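Local coordinates for uncharacterized protein lp_2664 (Lactobacillus plantarum WCFS1, PDB 2PJQ) that is of unknown function but carries an HD domain and so probably acts as a metal-dependent phosphohydrolase, at residues G134-G137 with I138-L142. Numbering follows the deposited sequence.
Sequences GAIG and IARAL
Within helix 134-148, Gly134-Gly137 meets Ile138-Leu142 through successive i+4 to i backbone hydrogen bonds. Ile138 N donates to Gly134 O at 3.0 Å. Ala139 N reaches Ala135 O at 2.9 Å, with an N-H...O angle of 177°. Arg140 N donates to Ile136 O, and Ala141 N to Gly137 O, so all four carbonyls of Gly134-Gly137 are used. Gly134 has a positive phi of 74°, which favours glycine. The helix belongs to an all-helical HD-domain fold. It also meets the second subunit: Glu216 of that chain accepts hydrogen bonds from Ala135 N and Ile136 N, while Ala139 packs on Leu142 of that chain and Leu142 on its Ala139.

On one face of the helix, Ile136 and Arg140 cross at a slant. The Arg140 chain leaves with CG beside its own backbone N (chi1 -67°) and so runs back toward Ile136, where CD lies 3.9 Å from Ile136 CG2. A bend at chi3 follows. The guanidinium group donates to Asp131 O through NH1 and, weakly, to Gly29 O through NH2, and the side chain touches His34, one of four side chains whose convergence is consistent with the metal site of HD-domain proteins; no metal is bound to them here.

Ile138 lies over the preceding turn. Its CG1 is 3.6 Å from Gly134 O, and its CD1 runs back along the helix to 4.0 Å from Ala135 CA. The same side chain packs on Phe179, Val205 and Phe209, and on Phe209 of the second subunit. Replacing Ile138 by an alanine removes the branch lying against Gly134 and Ala135 and would probably open a gap between this helix and the phenylalanines.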
# COMPACT_ATOMS: atom_id res chain seq x y z
N GLY B 134 8.12 -1.30 10.71
CA GLY B 134 9.11 -1.97 9.91
C GLY B 134 8.56 -1.98 8.49
O GLY B 134 7.48 -1.45 8.25
N ALA B 135 9.32 -2.55 7.56
CA ALA B 135 8.93 -2.63 6.16
C ALA B 135 7.53 -3.22 6.04
O ALA B 135 6.69 -2.74 5.25
CB ALA B 135 9.93 -3.48 5.41
N ILE B 136 7.28 -4.25 6.84
CA ILE B 136 5.97 -4.89 6.82
C ILE B 136 4.86 -3.92 7.19
O ILE B 136 3.81 -3.89 6.55
CB ILE B 136 5.95 -6.10 7.74
CG1 ILE B 136 6.58 -7.29 7.00
CG2 ILE B 136 4.53 -6.37 8.20
CD1 ILE B 136 6.70 -8.58 7.81
N GLY B 137 5.09 -3.11 8.22
CA GLY B 137 4.10 -2.11 8.60
C GLY B 137 3.87 -1.17 7.43
O GLY B 137 2.73 -0.87 7.08
N ILE B 138 4.94 -0.68 6.81
CA ILE B 138 4.79 0.21 5.66
C ILE B 138 3.84 -0.44 4.65
O ILE B 138 2.80 0.13 4.29
CB ILE B 138 6.13 0.44 4.95
CG1 ILE B 138 7.10 1.18 5.89
CG2 ILE B 138 5.90 1.21 3.65
CD1 ILE B 138 8.52 1.29 5.35
N ALA B 139 4.19 -1.64 4.21
CA ALA B 139 3.38 -2.38 3.25
C ALA B 139 1.93 -2.45 3.68
O ALA B 139 1.05 -1.96 2.96
CB ALA B 139 3.93 -3.77 3.07
N ARG B 140 1.69 -3.05 4.84
CA ARG B 140 0.34 -3.21 5.36
C ARG B 140 -0.41 -1.90 5.54
O ARG B 140 -1.61 -1.81 5.29
CB ARG B 140 0.36 -3.92 6.70
CG ARG B 140 0.81 -5.35 6.64
CD ARG B 140 0.70 -5.87 8.04
NE ARG B 140 -0.67 -5.69 8.46
CZ ARG B 140 -1.06 -5.49 9.70
NH1 ARG B 140 -0.16 -5.44 10.68
NH2 ARG B 140 -2.36 -5.33 9.95
N ALA B 141 0.31 -0.88 6.00
CA ALA B 141 -0.27 0.43 6.20
C ALA B 141 -0.89 0.89 4.89
O ALA B 141 -2.11 1.01 4.78
CB ALA B 141 0.80 1.40 6.64
N LEU B 142 -0.07 1.15 3.89
CA LEU B 142 -0.62 1.60 2.62
C LEU B 142 -1.53 0.59 1.92
O LEU B 142 -2.44 0.97 1.18
CB LEU B 142 0.51 2.05 1.67
CG LEU B 142 0.94 3.47 2.03
CD1 LEU B 142 2.01 3.44 3.13
CD2 LEU B 142 1.44 4.14 0.79